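Local coordinates for acetyl-CoA acetyltransferase (Elizabethkingia anophelis NUHP1, PDB 6BN2), which probably catalyses the thiolase reaction that joins two acetyl-CoA molecules into acetoacetyl-CoA, and its reverse, through a covalent acyl-enzyme intermediate, at residues Met26-Ser30 with Phe221-Glu225; Gly38-Lys43 with Ala77-Leu83. One frame throughout, in Å; residues are numbered along the deposited sequence.

Overall arrangement
Strand 12-24 lies inside the large mixed sheet that runs through both thiolase halves. The chain leaves it through loop 26-30, where contact 1 begins, and enters helix 34-48. After strand 59-62 it forms helix 73-80. There contact 2 closes a short loop by packing 38-43 against 77-83. The chain then runs on for well over a hundred residues before 221-225 returns to 26-30 and completes contact 1. Contact 2 therefore falls wholly within the longer loop, and the two do not cross. Their nearest atoms are about 7 Å apart. Both belong to the N-terminal half. Contact 1 joins two loops, whereas contact 2 pairs two helices lying against the sheet.

Contact 1 (Met26-Ser30 with Phe221-Glu225); sequences MGSLS and FAEDE
S28 meets the carboxylate of E225 with two donors, one for each oxygen. Its backbone N gives a nearly straight hydrogen bond to E225 OE2, 2.9 Å long with an N-H...O angle of 173°. Its hydroxyl OG donates to E225 OE1 at 2.6 Å. Both oxygens are approached on their syn sides. The backbone bond uses the syn lone pair of OE2, while OG lies 23° out of the carboxylate plane. The two bonds together should fix the rotation of the carboxylate and help stabilise its charge. OE2 also accepts from the backbone N of S24, so this oxygen has two N-H donors.

The apolar part lies beside this grip. S28 CB sits over one face of the F221 ring, 3.9 Å from the ring centroid, in a CH-pi contact displaced toward the rim. F221 CG is anti to its backbone N (chi1 -177°), which carries the ring out to meet the turn. L29 reaches the same ring obliquely, with CD2 3.6 Å from F221 CD1 and CD1 3.7 Å from F221 CE1. The two side chains cross at about a right angle.

The donor loop is itself braced. G27 to S30 form a type I beta turn, and G27 O accepts both S30 N at 3.0 Å and S30 OG at 2.8 Å. This should help present S28 N to E225.

The contact is structural packing away from the active site, and joins two loops of the N-terminal half. It lies between the end of strand 12-24 and the two-stranded sheet of 209-211 and 219-221. L29 also packs on V209 and I211, and F221 on I211 and P21. D224 ties its loop to strand 12-24 through a salt bridge to R19 and a bond to M22 N.

Contact 2 (Gly38-Lys43 with Ala77-Leu83); sequences GAVAIK and AALGAGL
A77 O, on helix 73-80, has two partners. It takes the routine helical bond from A81 N at 3.0 Å and a CA-H...O contact from A39, whose CA lies 3.4 Å away. The angle at that hydrogen is 129°, so the second contact is well bent.

The backbones come very close here, with the CA atoms of A39 and A81 4.2 Å apart. A39 CB rests on bare main chain, 3.5 Å from G80 C. In return, the methyl of A81 points into helix 34-48 and lies 3.3 Å from A39 O.

I42 flanks this core. Its CG2, anti to the backbone N, touches A81 CB at 3.6 Å and L83 CD1 at 3.9 Å. Its other branch brings CD1 to A77 CB at 4.1 Å. K43 lays its CB, CG and CD alongside A81 O, then bends at chi4 so that NZ makes a salt bridge with D47.

G82, with positive phi, leaves the helical course in a Schellman motif, and beyond it the end of the L83 side chain comes up to I42. I42 and L83 also pack on V59 of strand 59-62.

Alanines and glycine thus let two helices of the thiolase N-terminal half meet almost backbone to backbone, held by van der Waals packing and one CA-H...O contact.

Contact 1 (Met26-Ser30 with Phe221-Glu225)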
ATOM      1  N   MET A  26     -10.619  16.300  14.629  1.00 18.50           N
ATOM      2  CA  MET A  26     -11.779  16.136  15.507  0.71 20.17           C
ATOM      3  C   MET A  26     -12.941  17.038  15.095  1.00 19.19           C
ATOM      4  O   MET A  26     -13.808  17.365  15.928  1.00 23.00           O
ATOM      5  CB  MET A  26     -11.409  16.380  16.976  0.71 21.76           C
ATOM      6  CG  MET A  26     -10.129  15.690  17.404  0.71 23.01           C
ATOM      7  SD  MET A  26     -10.161  13.912  17.238  0.71 22.72           S
ATOM      8  CE  MET A  26     -11.474  13.480  18.370  0.71 27.26           C
ATOM      9  N   GLY A  27     -12.987  17.418  13.823  1.00 18.63           N
ATOM     10  CA  GLY A  27     -13.961  18.367  13.294  1.00 18.89           C
ATOM     11  C   GLY A  27     -15.104  17.695  12.566  1.00 20.43           C
ATOM     12  O   GLY A  27     -15.585  16.628  12.972  1.00 20.67           O
ATOM     13  N   SER A  28     -15.528  18.322  11.463  1.00 17.36           N
ATOM     14  CA  SER A  28     -16.818  17.999  10.854  1.00 19.11           C
ATOM     15  C   SER A  28     -16.860  16.593  10.277  1.00 19.52           C
ATOM     16  O   SER A  28     -17.946  16.016  10.164  1.00 22.54           O
ATOM     17  CB  SER A  28     -17.157  19.011   9.758  1.00 23.54           C
ATOM     18  OG  SER A  28     -17.478  20.264  10.324  1.00 22.66           O
ATOM     19  N   LEU A  29     -15.715  16.042   9.871  1.00 17.20           N
ATOM     20  CA  LEU A  29     -15.662  14.698   9.305  1.00 17.64           C
ATOM     21  C   LEU A  29     -15.119  13.674  10.279  1.00 18.83           C
ATOM     22  O   LEU A  29     -14.865  12.531   9.880  1.00 18.12           O
ATOM     23  CB  LEU A  29     -14.808  14.686   8.033  1.00 15.36           C
ATOM     24  CG  LEU A  29     -15.404  15.536   6.906  1.00 16.52           C
ATOM     25  CD1 LEU A  29     -14.470  15.527   5.688  1.00 19.02           C
ATOM     26  CD2 LEU A  29     -16.837  15.076   6.530  1.00 18.29           C
ATOM     27  N   SER A  30     -14.962  14.037  11.554  1.00 18.57           N
ATOM     28  CA  SER A  30     -14.299  13.118  12.467  1.00 19.42           C
ATOM     29  C   SER A  30     -15.102  11.844  12.703  1.00 23.39           C
ATOM     30  O   SER A  30     -14.524  10.833  13.123  1.00 22.14           O
ATOM     31  CB  SER A  30     -14.010  13.819  13.794  1.00 23.38           C
ATOM     32  OG  SER A  30     -15.203  14.240  14.419  1.00 23.35           O
ATOM     33  N   PHE A 221     -21.652  18.621   4.429  1.00 23.00           N
ATOM     34  CA  PHE A 221     -20.349  19.264   4.565  1.00 21.46           C
ATOM     35  C   PHE A 221     -19.788  19.499   3.166  1.00 20.93           C
ATOM     36  O   PHE A 221     -19.460  18.545   2.459  1.00 19.77           O
ATOM     37  CB  PHE A 221     -19.417  18.392   5.407  1.00 21.17           C
ATOM     38  CG  PHE A 221     -18.073  19.013   5.668  1.00 20.58           C
ATOM     39  CD1 PHE A 221     -16.916  18.440   5.165  1.00 21.20           C
ATOM     40  CD2 PHE A 221     -17.977  20.180   6.426  1.00 23.21           C
ATOM     41  CE1 PHE A 221     -15.660  19.020   5.404  1.00 20.45           C
ATOM     42  CE2 PHE A 221     -16.733  20.759   6.664  1.00 23.13           C
ATOM     43  CZ  PHE A 221     -15.578  20.181   6.152  1.00 24.82           C
ATOM     44  N   ALA A 222     -19.722  20.769   2.738  1.00 21.20           N
ATOM     45  CA  ALA A 222     -19.422  21.072   1.343  1.00 18.88           C
ATOM     46  C   ALA A 222     -18.227  21.989   1.125  1.00 21.68           C
ATOM     47  O   ALA A 222     -17.862  22.239  -0.031  1.00 23.02           O
ATOM     48  CB  ALA A 222     -20.649  21.696   0.664  1.00 20.82           C
ATOM     49  N   GLU A 223     -17.592  22.478   2.182  1.00 20.12           N
ATOM     50  CA  GLU A 223     -16.529  23.457   2.036  1.00 17.19           C
ATOM     51  C   GLU A 223     -15.424  23.177   3.047  1.00 19.75           C
ATOM     52  O   GLU A 223     -15.705  22.813   4.195  1.00 21.43           O
ATOM     53  CB  GLU A 223     -17.087  24.876   2.220  1.00 20.26           C
ATOM     54  CG  GLU A 223     -16.084  25.982   1.929  1.00 23.92           C
ATOM     55  CD  GLU A 223     -16.734  27.361   1.882  1.00 31.69           C
ATOM     56  OE1 GLU A 223     -17.982  27.441   1.826  1.00 34.88           O
ATOM     57  OE2 GLU A 223     -15.991  28.362   1.895  1.00 32.42           O
ATOM     58  N   ASP A 224     -14.173  23.343   2.607  1.00 17.21           N
ATOM     59  CA  ASP A 224     -13.023  23.215   3.500  1.00 19.13           C
ATOM     60  C   ASP A 224     -13.228  24.088   4.724  1.00 19.93           C
ATOM     61  O   ASP A 224     -13.641  25.241   4.602  1.00 22.32           O
ATOM     62  CB  ASP A 224     -11.738  23.655   2.792  1.00 17.47           C
ATOM     63  CG  ASP A 224     -11.399  22.801   1.599  1.00 19.06           C
ATOM     64  OD1 ASP A 224     -11.625  21.577   1.624  1.00 16.96           O
ATOM     65  OD2 ASP A 224     -10.876  23.359   0.624  1.00 17.70           O
ATOM     66  N   GLU A 225     -12.955  23.544   5.913  1.00 19.78           N
ATOM     67  CA  GLU A 225     -13.191  24.334   7.118  1.00 20.28           C
ATOM     68  C   GLU A 225     -11.907  24.804   7.789  1.00 18.50           C
ATOM     69  O   GLU A 225     -11.973  25.685   8.657  1.00 23.90           O
ATOM     70  CB  GLU A 225     -14.056  23.564   8.138  1.00 23.12           C
ATOM     71  CG  GLU A 225     -13.393  22.318   8.765  1.00 19.45           C
ATOM     72  CD  GLU A 225     -14.372  21.502   9.622  1.00 20.50           C
ATOM     73  OE1 GLU A 225     -15.516  21.949   9.861  1.00 23.48           O
ATOM     74  OE2 GLU A 225     -13.997  20.390  10.059  1.00 21.47           O
TER

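Contact 2 (Gly38-Lys43 with Ala77-Leu83)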
ATOM      1  N   GLY A  38     -13.296   7.922   1.226  1.00 12.28           N
ATOM      2  CA  GLY A  38     -12.844   7.413  -0.061  1.00 13.50           C
ATOM      3  C   GLY A  38     -14.007   7.036  -0.962  1.00 13.64           C
ATOM      4  O   GLY A  38     -13.986   7.312  -2.164  1.00 13.83           O
ATOM      5  N   ALA A  39     -15.036   6.398  -0.388  1.00 12.44           N
ATOM      6  CA  ALA A  39     -16.230   6.056  -1.162  1.00 11.69           C
ATOM      7  C   ALA A  39     -16.890   7.294  -1.762  1.00 14.92           C
ATOM      8  O   ALA A  39     -17.319   7.271  -2.921  1.00 14.44           O
ATOM      9  CB  ALA A  39     -17.229   5.307  -0.283  1.00 15.74           C
ATOM     10  N   VAL A  40     -16.994   8.375  -0.980  1.00 14.05           N
ATOM     11  CA  VAL A  40     -17.610   9.603  -1.485  1.00 12.79           C
ATOM     12  C   VAL A  40     -16.809  10.154  -2.657  1.00 14.11           C
ATOM     13  O   VAL A  40     -17.378  10.586  -3.676  1.00 16.04           O
ATOM     14  CB  VAL A  40     -17.735  10.642  -0.353  1.00 13.20           C
ATOM     15  CG1 VAL A  40     -18.174  11.997  -0.928  1.00 16.59           C
ATOM     16  CG2 VAL A  40     -18.741  10.165   0.714  1.00 16.49           C
ATOM     17  N   ALA A  41     -15.473  10.153  -2.531  1.00 13.09           N
ATOM     18  CA  ALA A  41     -14.651  10.709  -3.599  1.00 13.76           C
ATOM     19  C   ALA A  41     -14.728   9.841  -4.849  1.00 13.51           C
ATOM     20  O   ALA A  41     -14.864  10.358  -5.965  1.00 14.67           O
ATOM     21  CB  ALA A  41     -13.198  10.867  -3.128  1.00 13.11           C
ATOM     22  N   ILE A  42     -14.651   8.516  -4.685  1.00 13.27           N
ATOM     23  CA  ILE A  42     -14.696   7.643  -5.854  1.00 12.94           C
ATOM     24  C   ILE A  42     -16.046   7.759  -6.547  1.00 14.52           C
ATOM     25  O   ILE A  42     -16.122   7.875  -7.774  1.00 14.94           O
ATOM     26  CB  ILE A  42     -14.397   6.186  -5.457  1.00 12.11           C
ATOM     27  CG1 ILE A  42     -12.961   6.041  -4.968  1.00 12.70           C
ATOM     28  CG2 ILE A  42     -14.636   5.268  -6.660  1.00 12.80           C
ATOM     29  CD1 ILE A  42     -12.699   4.658  -4.301  1.00 13.98           C
ATOM     30  N   LYS A  43     -17.140   7.719  -5.774  1.00 14.66           N
ATOM     31  CA  LYS A  43     -18.450   7.850  -6.396  1.00 15.77           C
ATOM     32  C   LYS A  43     -18.577   9.197  -7.090  1.00 15.89           C
ATOM     33  O   LYS A  43     -19.119   9.288  -8.191  1.00 16.78           O
ATOM     34  CB  LYS A  43     -19.558   7.683  -5.360  1.00 16.16           C
ATOM     35  CG  LYS A  43     -20.954   7.820  -5.970  1.00 18.08           C
ATOM     36  CD  LYS A  43     -22.022   7.268  -5.052  1.00 23.01           C
ATOM     37  CE  LYS A  43     -23.372   7.223  -5.773  1.00 29.67           C
ATOM     38  NZ  LYS A  43     -23.803   8.590  -6.148  1.00 32.99           N
ATOM     39  N   ALA A  77     -13.703   1.247   0.444  1.00 12.20           N
ATOM     40  CA  ALA A  77     -13.980   2.477  -0.291  1.00 12.61           C
ATOM     41  C   ALA A  77     -14.642   2.183  -1.635  1.00 14.84           C
ATOM     42  O   ALA A  77     -15.601   2.862  -2.030  1.00 14.30           O
ATOM     43  CB  ALA A  77     -12.684   3.282  -0.480  1.00 13.32           C
ATOM     44  N   ALA A  78     -14.113   1.210  -2.378  1.00 12.60           N
ATOM     45  CA  ALA A  78     -14.658   0.910  -3.702  1.00 13.87           C
ATOM     46  C   ALA A  78     -16.098   0.422  -3.617  1.00 14.93           C
ATOM     47  O   ALA A  78     -16.961   0.890  -4.365  1.00 14.37           O
ATOM     48  CB  ALA A  78     -13.788  -0.139  -4.410  1.00 13.07           C
ATOM     49  N   LEU A  79     -16.371  -0.558  -2.745  1.00 13.68           N
ATOM     50  CA  LEU A  79     -17.734  -1.069  -2.635  1.00 13.16           C
ATOM     51  C   LEU A  79     -18.682   0.009  -2.116  1.00 13.74           C
ATOM     52  O   LEU A  79     -19.833   0.109  -2.569  1.00 16.44           O
ATOM     53  CB  LEU A  79     -17.773  -2.308  -1.733  1.00 13.84           C
ATOM     54  CG  LEU A  79     -17.006  -3.513  -2.269  1.00 16.44           C
ATOM     55  CD1 LEU A  79     -17.108  -4.680  -1.278  1.00 17.23           C
ATOM     56  CD2 LEU A  79     -17.528  -3.936  -3.650  1.00 21.65           C
ATOM     57  N   GLY A  80     -18.201   0.852  -1.191  1.00 14.67           N
ATOM     58  CA  GLY A  80     -19.036   1.936  -0.693  1.00 16.57           C
ATOM     59  C   GLY A  80     -19.392   2.954  -1.762  1.00 17.70           C
ATOM     60  O   GLY A  80     -20.445   3.609  -1.681  1.00 18.68           O
ATOM     61  N   ALA A  81     -18.529   3.108  -2.769  1.00 15.20           N
ATOM     62  CA  ALA A  81     -18.765   4.011  -3.891  1.00 15.42           C
ATOM     63  C   ALA A  81     -19.718   3.434  -4.928  1.00 17.94           C
ATOM     64  O   ALA A  81     -20.083   4.145  -5.873  1.00 19.16           O
ATOM     65  CB  ALA A  81     -17.437   4.359  -4.571  1.00 15.12           C
ATOM     66  N   GLY A  82     -20.107   2.171  -4.787  1.00 15.07           N
ATOM     67  CA  GLY A  82     -20.963   1.531  -5.754  1.00 17.98           C
ATOM     68  C   GLY A  82     -20.249   0.769  -6.845  1.00 17.22           C
ATOM     69  O   GLY A  82     -20.907   0.341  -7.804  1.00 18.08           O
ATOM     70  N   LEU A  83     -18.925   0.622  -6.757  1.00 15.88           N
ATOM     71  CA  LEU A  83     -18.240  -0.268  -7.686  1.00 13.82           C
ATOM     72  C   LEU A  83     -18.642  -1.707  -7.381  1.00 16.62           C
ATOM     73  O   LEU A  83     -18.914  -2.046  -6.224  1.00 17.15           O
ATOM     74  CB  LEU A  83     -16.728  -0.110  -7.578  1.00 13.11           C
ATOM     75  CG  LEU A  83     -16.229   1.238  -8.133  1.00 16.36           C
ATOM     76  CD1 LEU A  83     -14.788   1.519  -7.757  1.00 16.42           C
ATOM     77  CD2 LEU A  83     -16.352   1.225  -9.649  1.00 23.15           C
TER